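Long-range contacts in probable starch synthase 4, chloroplastic/amyloplastic (Arabidopsis thaliana, PDB 6GNE), which is probably a plastid starch synthase with the two-domain GT-B glycosyltransferase architecture: residues V46-M56 against G91-P99; A279-Q287 against M470-S478. One frame throughout, in Å; residues are numbered along the deposited sequence.

Contact 1: residues V46-M56 against G91-P99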
loop_
_atom_site.group_PDB
_atom_site.type_symbol
_atom_site.label_atom_id
_atom_site.label_comp_id
_atom_site.label_asym_id
_atom_site.label_seq_id
_atom_site.Cartn_x
_atom_site.Cartn_y
_atom_site.Cartn_z
ATOM N N VAL A 46 -19.431 -0.916 6.588
ATOM C CA VAL A 46 -18.034 -0.489 6.650
ATOM C C VAL A 46 -17.980 1.025 6.633
ATOM O O VAL A 46 -18.665 1.669 5.829
ATOM C CB VAL A 46 -17.271 -1.027 5.423
ATOM C CG1 VAL A 46 -15.860 -0.446 5.346
ATOM C CG2 VAL A 46 -17.256 -2.558 5.434
ATOM N N GLU A 47 -17.190 1.599 7.518
ATOM C CA GLU A 47 -17.010 3.062 7.592
ATOM C C GLU A 47 -15.533 3.371 7.773
ATOM O O GLU A 47 -14.783 2.596 8.392
ATOM C CB GLU A 47 -17.743 3.649 8.788
ATOM C CG GLU A 47 -19.206 3.994 8.579
ATOM C CD GLU A 47 -19.881 4.441 9.866
ATOM O OE1 GLU A 47 -19.154 4.775 10.843
ATOM O OE2 GLU A 47 -21.134 4.535 9.838
ATOM N N ILE A 48 -15.107 4.511 7.252
ATOM C CA ILE A 48 -13.706 4.887 7.320
ATOM C C ILE A 48 -13.541 6.240 7.964
ATOM O O ILE A 48 -14.334 7.120 7.723
ATOM C CB ILE A 48 -13.085 4.824 5.927
ATOM C CG1 ILE A 48 -13.103 3.357 5.472
ATOM C CG2 ILE A 48 -11.648 5.337 5.956
ATOM C CD1 ILE A 48 -13.072 3.196 3.988
ATOM N N ILE A 49 -12.525 6.366 8.810
ATOM C CA ILE A 49 -12.183 7.623 9.444
ATOM C C ILE A 49 -10.780 8.027 8.998
ATOM O O ILE A 49 -9.849 7.262 9.187
ATOM C CB ILE A 49 -12.271 7.540 10.975
ATOM C CG1 ILE A 49 -13.715 7.186 11.400
ATOM C CG2 ILE A 49 -11.811 8.851 11.621
ATOM C CD1 ILE A 49 -13.881 6.864 12.878
ATOM N N LEU A 50 -10.679 9.223 8.385
ATOM C CA LEU A 50 -9.435 9.812 7.880
ATOM C C LEU A 50 -9.215 11.190 8.443
ATOM O O LEU A 50 -10.149 11.794 8.939
ATOM C CB LEU A 50 -9.499 9.987 6.351
ATOM C CG LEU A 50 -9.691 8.742 5.501
ATOM C CD1 LEU A 50 -9.817 9.123 4.050
ATOM C CD2 LEU A 50 -8.545 7.773 5.701
ATOM N N PRO A 51 -7.993 11.708 8.342
ATOM C CA PRO A 51 -7.839 13.130 8.518
ATOM C C PRO A 51 -8.375 13.888 7.309
ATOM O O PRO A 51 -8.445 13.348 6.217
ATOM C CB PRO A 51 -6.321 13.326 8.616
ATOM C CG PRO A 51 -5.756 11.972 8.893
ATOM C CD PRO A 51 -6.692 11.047 8.170
ATOM N N LYS A 52 -8.722 15.147 7.520
ATOM C CA LYS A 52 -8.988 16.058 6.432
ATOM C C LYS A 52 -7.676 16.760 6.115
ATOM O O LYS A 52 -7.366 17.815 6.678
ATOM C CB LYS A 52 -10.064 17.081 6.801
ATOM C CG LYS A 52 -10.360 18.085 5.693
ATOM C CD LYS A 52 -11.730 17.900 5.039
ATOM C CE LYS A 52 -12.103 19.069 4.142
ATOM N NZ LYS A 52 -11.666 20.418 4.663
ATOM N N TYR A 53 -6.914 16.175 5.201
ATOM C CA TYR A 53 -5.718 16.825 4.688
ATOM C C TYR A 53 -6.123 17.957 3.749
ATOM O O TYR A 53 -7.122 17.869 3.025
ATOM C CB TYR A 53 -4.854 15.859 3.907
ATOM C CG TYR A 53 -4.345 14.651 4.679
ATOM C CD1 TYR A 53 -3.273 14.747 5.562
ATOM C CD2 TYR A 53 -4.913 13.399 4.474
ATOM C CE1 TYR A 53 -2.802 13.632 6.227
ATOM C CE2 TYR A 53 -4.446 12.280 5.141
ATOM C CZ TYR A 53 -3.398 12.392 6.023
ATOM O OH TYR A 53 -2.942 11.261 6.665
ATOM N N ASP A 54 -5.359 19.038 3.795
ATOM C CA ASP A 54 -5.473 20.101 2.797
ATOM C C ASP A 54 -5.117 19.609 1.377
ATOM O O ASP A 54 -5.654 20.119 0.370
ATOM C CB ASP A 54 -4.594 21.297 3.185
ATOM C CG ASP A 54 -3.114 20.920 3.399
ATOM O OD1 ASP A 54 -2.709 19.712 3.435
ATOM O OD2 ASP A 54 -2.330 21.866 3.542
ATOM N N CYS A 55 -4.220 18.626 1.299
ATOM C CA CYS A 55 -3.734 18.134 0.026
ATOM C C CYS A 55 -4.538 16.943 -0.479
ATOM O O CYS A 55 -4.060 16.197 -1.332
ATOM C CB CYS A 55 -2.226 17.807 0.130
ATOM S SG CYS A 55 -1.753 16.618 1.418
ATOM N N MET A 56 -5.750 16.746 0.035
ATOM C CA MET A 56 -6.587 15.630 -0.415
ATOM C C MET A 56 -7.111 15.852 -1.826
ATOM O O MET A 56 -7.149 16.973 -2.315
ATOM C CB MET A 56 -7.731 15.365 0.572
ATOM C CG MET A 56 -8.901 16.389 0.560
ATOM S SD MET A 56 -10.133 16.106 1.862
ATOM C CE MET A 56 -11.621 15.604 1.000
ATOM N N GLY A 91 -18.443 4.635 -2.882
ATOM C CA GLY A 91 -19.475 3.899 -2.172
ATOM C C GLY A 91 -19.225 3.692 -0.691
ATOM O O GLY A 91 -20.108 3.201 -0.013
ATOM N N LEU A 92 -18.050 4.043 -0.167
ATOM C CA LEU A 92 -17.807 3.920 1.268
ATOM C C LEU A 92 -18.132 5.234 1.993
ATOM O O LEU A 92 -17.731 6.290 1.538
ATOM C CB LEU A 92 -16.355 3.501 1.541
ATOM C CG LEU A 92 -16.033 2.101 1.029
ATOM C CD1 LEU A 92 -14.545 1.947 0.885
ATOM C CD2 LEU A 92 -16.638 1.019 1.897
ATOM N N PRO A 93 -18.843 5.170 3.126
ATOM C CA PRO A 93 -18.946 6.368 3.966
ATOM C C PRO A 93 -17.621 6.716 4.635
ATOM O O PRO A 93 -16.958 5.843 5.155
ATOM C CB PRO A 93 -19.997 5.987 5.033
ATOM C CG PRO A 93 -20.583 4.698 4.592
ATOM C CD PRO A 93 -19.576 4.034 3.698
ATOM N N VAL A 94 -17.249 7.991 4.612
ATOM C CA VAL A 94 -16.005 8.449 5.212
ATOM C C VAL A 94 -16.266 9.641 6.120
ATOM O O VAL A 94 -17.117 10.476 5.822
ATOM C CB VAL A 94 -14.984 8.850 4.131
ATOM C CG1 VAL A 94 -13.630 9.177 4.758
ATOM C CG2 VAL A 94 -14.852 7.713 3.114
ATOM N N HIS A 95 -15.540 9.685 7.234
ATOM C CA HIS A 95 -15.532 10.789 8.183
ATOM C C HIS A 95 -14.132 11.369 8.142
ATOM O O HIS A 95 -13.170 10.680 8.434
ATOM C CB HIS A 95 -15.877 10.305 9.607
ATOM C CG HIS A 95 -17.338 10.042 9.812
ATOM N ND1 HIS A 95 -17.920 8.819 9.533
ATOM C CD2 HIS A 95 -18.344 10.858 10.230
ATOM C CE1 HIS A 95 -19.218 8.893 9.787
ATOM N NE2 HIS A 95 -19.502 10.118 10.198
ATOM N N PHE A 96 -14.023 12.633 7.749
ATOM C CA PHE A 96 -12.754 13.350 7.719
ATOM C C PHE A 96 -12.670 14.274 8.923
ATOM O O PHE A 96 -13.552 15.104 9.135
ATOM C CB PHE A 96 -12.638 14.204 6.460
ATOM C CG PHE A 96 -12.865 13.475 5.170
ATOM C CD1 PHE A 96 -14.133 13.371 4.638
ATOM C CD2 PHE A 96 -11.804 12.945 4.467
ATOM C CE1 PHE A 96 -14.339 12.732 3.438
ATOM C CE2 PHE A 96 -11.998 12.299 3.256
ATOM C CZ PHE A 96 -13.273 12.182 2.754
ATOM N N ILE A 97 -11.618 14.144 9.718
ATOM C CA ILE A 97 -11.455 14.968 10.917
ATOM C C ILE A 97 -10.594 16.175 10.571
ATOM O O ILE A 97 -9.467 16.020 10.108
ATOM C CB ILE A 97 -10.841 14.147 12.071
ATOM C CG1 ILE A 97 -11.711 12.905 12.364
ATOM C CG2 ILE A 97 -10.717 14.967 13.329
ATOM C CD1 ILE A 97 -11.236 12.101 13.572
ATOM N N GLU A 98 -11.138 17.370 10.776
ATOM C CA GLU A 98 -10.390 18.628 10.633
ATOM C C GLU A 98 -10.087 19.258 12.009
ATOM O O GLU A 98 -10.948 19.923 12.573
ATOM C CB GLU A 98 -11.163 19.603 9.751
ATOM C CG GLU A 98 -10.326 20.765 9.284
ATOM C CD GLU A 98 -11.055 21.762 8.407
ATOM O OE1 GLU A 98 -12.315 21.747 8.216
ATOM O OE2 GLU A 98 -10.296 22.621 7.933
ATOM N N PRO A 99 -8.871 19.048 12.551
ATOM C CA PRO A 99 -8.586 19.634 13.871
ATOM C C PRO A 99 -8.433 21.141 13.859
ATOM O O PRO A 99 -7.964 21.732 12.887
ATOM C CB PRO A 99 -7.270 18.970 14.291
ATOM C CG PRO A 99 -7.173 17.745 13.443
ATOM C CD PRO A 99 -7.788 18.149 12.123
#
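Five backbone hydrogen bonds join Ile48, Leu50 and Lys52 to Pro93, His95 and Ile97, and their zigzag order identifies a parallel strand pair, with segment axes 27° apart. Ile48 N gives its hydrogen to Pro93 O at 3.1 Å, while Ile48 O accepts from His95 N. Two residues on, Leu50 N bonds to His95 O at 2.9 Å and Leu50 O receives Ile97 N, so both polar backbone atoms of each residue are satisfied by the neighbouring strand. The last bond, Lys52 N to Ile97 O at 2.8 Å, is bent at the acceptor: the donor stands 48° above the carbonyl plane. Lys52 NZ makes a long salt bridge of 3.8 Å to Glu98 OE1, which also accepts from Trp85 NE1, and Glu47 OE1 bonds with Tyr11 OH. On the apolar side the Phe96 ring lies between Val94 CG1 over one face and the methyl Met56 CE over the opposite one. Met56 SD, 4.9 Å from the Phe96 ring centroid, makes an oblique Met-aromatic contact, and Leu50 runs alongside, Leu50 CD1 reaching Phe96 CE2 at 3.9 Å. Backbone bonds of Glu47 and Ile49 to His14, on strand 11-15, place the pair within the central sheet of the N-terminal Rossmann-like domain of a GT-B fold.

Contact 2: residues A279-Q287 against M470-S478; sequences AQFNAKDLQ and MRLVEKVMS
An Asx turn overlapping a type I beta turn, Asn282 to Asp285, lies in the loop that packs on the last turns of helix 466-477. Within the turn, Asn282 OD1 accepts from Lys284 N at 3.0 Å, the donor tilted 33° from the amide carbonyl plane, and Asp285 N bonds to Asn282 O. No hydrogen bond crosses to the helix, so the contact rests on side-chain packing. Met477 is central: its chain runs out extended to SD and then bends (chi3 69°), bringing Met477 CE to 3.6 Å from Ala283 N and 3.7 Å from Phe281 CE2. Its sulfur lies at the edge of the Phe281 ring, 78° off the normal, in a Met-aromatic contact. Both residues also touch Pro271, so this loop-on-helix packing includes a further loop of the chain. Leu286 divides its branches along the helix. Leu286 CD2 meets Met477 SD at 3.6 Å and lies near Val473 CG1, while Leu286 CD1 rests on Met470 CG at 3.7 Å; these three helix residues are spaced i, i+3, i+7 and therefore share one side of it. Within the turn itself, Ala283 CB packs against Met477 CB at 3.9 Å and beside Ser478 OG, whose hydroxyl donates to Glu474 O four residues back.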
loop_
_atom_site.group_PDB
_atom_site.type_symbol
_atom_site.label_atom_id
_atom_site.label_comp_id
_atom_site.label_asym_id
_atom_site.label_seq_id
_atom_site.Cartn_x
_atom_site.Cartn_y
_atom_site.Cartn_z
ATOM N N ALA A 279 -7.772 3.273 -25.098
ATOM C CA ALA A 279 -8.555 2.129 -25.543
ATOM C C ALA A 279 -8.663 1.089 -24.438
ATOM O O ALA A 279 -7.791 0.954 -23.586
ATOM C CB ALA A 279 -7.959 1.523 -26.799
ATOM N N GLN A 280 -9.750 0.343 -24.491
ATOM C CA GLN A 280 -10.101 -0.638 -23.495
ATOM C C GLN A 280 -9.702 -1.989 -24.069
ATOM O O GLN A 280 -9.573 -2.142 -25.255
ATOM C CB GLN A 280 -11.627 -0.600 -23.195
ATOM C CG GLN A 280 -12.337 0.777 -23.225
ATOM C CD GLN A 280 -12.173 1.582 -21.948
ATOM O OE1 GLN A 280 -13.148 1.882 -21.284
ATOM N NE2 GLN A 280 -10.943 1.914 -21.590
ATOM N N PHE A 281 -9.492 -2.971 -23.199
ATOM C CA PHE A 281 -9.178 -4.339 -23.624
ATOM C C PHE A 281 -9.376 -5.294 -22.467
ATOM O O PHE A 281 -9.596 -4.872 -21.334
ATOM C CB PHE A 281 -7.744 -4.441 -24.160
ATOM C CG PHE A 281 -6.671 -4.145 -23.139
ATOM C CD1 PHE A 281 -6.406 -2.854 -22.725
ATOM C CD2 PHE A 281 -5.898 -5.164 -22.635
ATOM C CE1 PHE A 281 -5.394 -2.589 -21.813
ATOM C CE2 PHE A 281 -4.884 -4.901 -21.719
ATOM C CZ PHE A 281 -4.635 -3.606 -21.299
ATOM N N ASN A 282 -9.284 -6.578 -22.741
ATOM C CA ASN A 282 -9.466 -7.587 -21.712
ATOM C C ASN A 282 -8.758 -8.864 -22.135
ATOM O O ASN A 282 -8.227 -8.948 -23.253
ATOM C CB ASN A 282 -10.978 -7.821 -21.434
ATOM C CG ASN A 282 -11.772 -8.251 -22.686
ATOM O OD1 ASN A 282 -11.805 -9.436 -23.048
ATOM N ND2 ASN A 282 -12.409 -7.282 -23.353
ATOM N N ALA A 283 -8.774 -9.856 -21.245
ATOM C CA ALA A 283 -8.171 -11.168 -21.509
ATOM C C ALA A 283 -8.507 -11.764 -22.882
ATOM O O ALA A 283 -7.683 -12.468 -23.450
ATOM C CB ALA A 283 -8.522 -12.152 -20.383
ATOM N N LYS A 284 -9.707 -11.485 -23.401
ATOM C CA LYS A 284 -10.167 -12.083 -24.648
ATOM C C LYS A 284 -9.908 -11.224 -25.892
ATOM O O LYS A 284 -10.222 -11.670 -26.998
ATOM C CB LYS A 284 -11.670 -12.403 -24.615
ATOM C CG LYS A 284 -12.339 -12.759 -23.305
ATOM C CD LYS A 284 -12.449 -14.263 -23.078
ATOM C CE LYS A 284 -11.180 -14.819 -22.417
ATOM N NZ LYS A 284 -11.303 -16.266 -22.097
ATOM N N ASP A 285 -9.317 -10.038 -25.749
ATOM C CA ASP A 285 -9.161 -9.109 -26.888
ATOM C C ASP A 285 -8.086 -8.058 -26.567
ATOM O O ASP A 285 -8.372 -7.044 -25.940
ATOM C CB ASP A 285 -10.538 -8.463 -27.210
ATOM C CG ASP A 285 -10.480 -7.376 -28.285
ATOM O OD1 ASP A 285 -9.567 -7.340 -29.146
ATOM O OD2 ASP A 285 -11.390 -6.534 -28.258
ATOM N N LEU A 286 -6.858 -8.317 -27.001
ATOM C CA LEU A 286 -5.702 -7.489 -26.683
ATOM C C LEU A 286 -5.413 -6.353 -27.673
ATOM O O LEU A 286 -4.456 -5.598 -27.516
ATOM C CB LEU A 286 -4.483 -8.401 -26.603
ATOM C CG LEU A 286 -4.593 -9.572 -25.643
ATOM C CD1 LEU A 286 -3.429 -10.529 -25.872
ATOM C CD2 LEU A 286 -4.661 -9.040 -24.226
ATOM N N GLN A 287 -6.194 -6.270 -28.726
ATOM C CA GLN A 287 -6.236 -5.130 -29.648
ATOM C C GLN A 287 -5.889 -3.812 -28.949
ATOM O O GLN A 287 -4.876 -3.167 -29.267
ATOM C CB GLN A 287 -7.647 -5.048 -30.263
ATOM C CG GLN A 287 -7.870 -3.987 -31.304
ATOM C CD GLN A 287 -8.271 -4.645 -32.601
ATOM O OE1 GLN A 287 -7.458 -5.331 -33.235
ATOM N NE2 GLN A 287 -9.540 -4.467 -32.996
ATOM N N MET A 470 1.656 -14.370 -26.344
ATOM C CA MET A 470 0.274 -13.877 -26.288
ATOM C C MET A 470 -0.597 -14.755 -25.361
ATOM O O MET A 470 -1.494 -14.247 -24.682
ATOM C CB MET A 470 -0.310 -13.819 -27.707
ATOM C CG MET A 470 -1.340 -12.743 -27.952
ATOM S SD MET A 470 -1.880 -12.819 -29.665
ATOM C CE MET A 470 -3.602 -12.268 -29.494
ATOM N N ARG A 471 -0.290 -16.055 -25.315
ATOM C CA ARG A 471 -0.949 -16.956 -24.376
ATOM C C ARG A 471 -0.603 -16.648 -22.941
ATOM O O ARG A 471 -1.460 -16.760 -22.077
ATOM C CB ARG A 471 -0.595 -18.415 -24.667
ATOM C CG ARG A 471 -1.443 -19.068 -25.716
ATOM C CD ARG A 471 -1.201 -20.560 -25.703
ATOM N NE ARG A 471 -1.150 -21.078 -27.061
ATOM C CZ ARG A 471 -1.154 -22.375 -27.375
ATOM N NH1 ARG A 471 -1.203 -23.314 -26.406
ATOM N NH2 ARG A 471 -1.142 -22.732 -28.672
ATOM N N LEU A 472 0.658 -16.295 -22.702
ATOM C CA LEU A 472 1.117 -15.928 -21.383
ATOM C C LEU A 472 0.385 -14.664 -20.898
ATOM O O LEU A 472 -0.052 -14.618 -19.724
ATOM C CB LEU A 472 2.647 -15.724 -21.364
ATOM C CG LEU A 472 3.258 -15.346 -20.014
ATOM C CD1 LEU A 472 2.948 -16.370 -18.915
ATOM C CD2 LEU A 472 4.765 -15.209 -20.173
ATOM N N VAL A 473 0.231 -13.672 -21.796
ATOM C CA VAL A 473 -0.531 -12.457 -21.512
ATOM C C VAL A 473 -1.987 -12.799 -21.171
ATOM O O VAL A 473 -2.499 -12.366 -20.125
ATOM C CB VAL A 473 -0.497 -11.453 -22.687
ATOM C CG1 VAL A 473 -1.422 -10.277 -22.431
ATOM C CG2 VAL A 473 0.904 -10.914 -22.927
ATOM N N GLU A 474 -2.636 -13.581 -22.033
ATOM C CA GLU A 474 -4.022 -14.040 -21.793
ATOM C C GLU A 474 -4.215 -14.724 -20.433
ATOM O O GLU A 474 -5.168 -14.443 -19.675
ATOM C CB GLU A 474 -4.469 -14.972 -22.913
ATOM C CG GLU A 474 -4.729 -14.172 -24.179
ATOM C CD GLU A 474 -4.822 -14.982 -25.440
ATOM O OE1 GLU A 474 -5.248 -14.398 -26.470
ATOM O OE2 GLU A 474 -4.463 -16.183 -25.395
ATOM N N LYS A 475 -3.275 -15.599 -20.122
ATOM C CA LYS A 475 -3.355 -16.394 -18.913
ATOM C C LYS A 475 -3.259 -15.534 -17.669
ATOM O O LYS A 475 -4.022 -15.711 -16.720
ATOM C CB LYS A 475 -2.233 -17.436 -18.911
ATOM C CG LYS A 475 -2.195 -18.307 -17.682
ATOM C CD LYS A 475 -1.006 -19.220 -17.753
ATOM C CE LYS A 475 -0.640 -19.718 -16.371
ATOM N NZ LYS A 475 0.721 -20.290 -16.485
ATOM N N VAL A 476 -2.299 -14.629 -17.686
ATOM C CA VAL A 476 -1.995 -13.737 -16.576
ATOM C C VAL A 476 -3.141 -12.749 -16.336
ATOM O O VAL A 476 -3.486 -12.427 -15.196
ATOM C CB VAL A 476 -0.629 -13.054 -16.912
ATOM C CG1 VAL A 476 -0.405 -11.774 -16.204
ATOM C CG2 VAL A 476 0.498 -14.002 -16.578
ATOM N N MET A 477 -3.744 -12.290 -17.431
ATOM C CA MET A 477 -4.925 -11.423 -17.366
ATOM C C MET A 477 -6.185 -12.116 -16.797
ATOM O O MET A 477 -7.078 -11.421 -16.350
ATOM C CB MET A 477 -5.220 -10.809 -18.731
ATOM C CG MET A 477 -4.221 -9.729 -19.126
ATOM S SD MET A 477 -4.649 -8.801 -20.633
ATOM C CE MET A 477 -6.070 -7.939 -19.936
ATOM N N SER A 478 -6.235 -13.453 -16.815
ATOM C CA SER A 478 -7.314 -14.272 -16.244
ATOM C C SER A 478 -7.130 -14.702 -14.785
ATOM O O SER A 478 -7.974 -15.402 -14.250
ATOM C CB SER A 478 -7.512 -15.528 -17.090
ATOM O OG SER A 478 -7.743 -15.167 -18.434
#

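Overall arrangement
From the N terminus, the chain first forms contact 1, whose segments 46-56 and 91-99 enclose 34 residues, 25 of them in strands. That short closure lies inside the starch synthase catalytic domain. Contact 2 opens later, in the loop before helix 287-300, and closes only after 182 residues, among which lies the whole six-stranded parallel sheet, as far as strand 441-443. The two loops are therefore in series, neither nested nor crossing. Spatially they are separate too: their centres are 36 Å apart and their nearest atoms about 19 Å. Contact 1 joins neighbouring strands of one sheet, whereas contact 2 fastens the loop after strand 257-259 to helix 466-477.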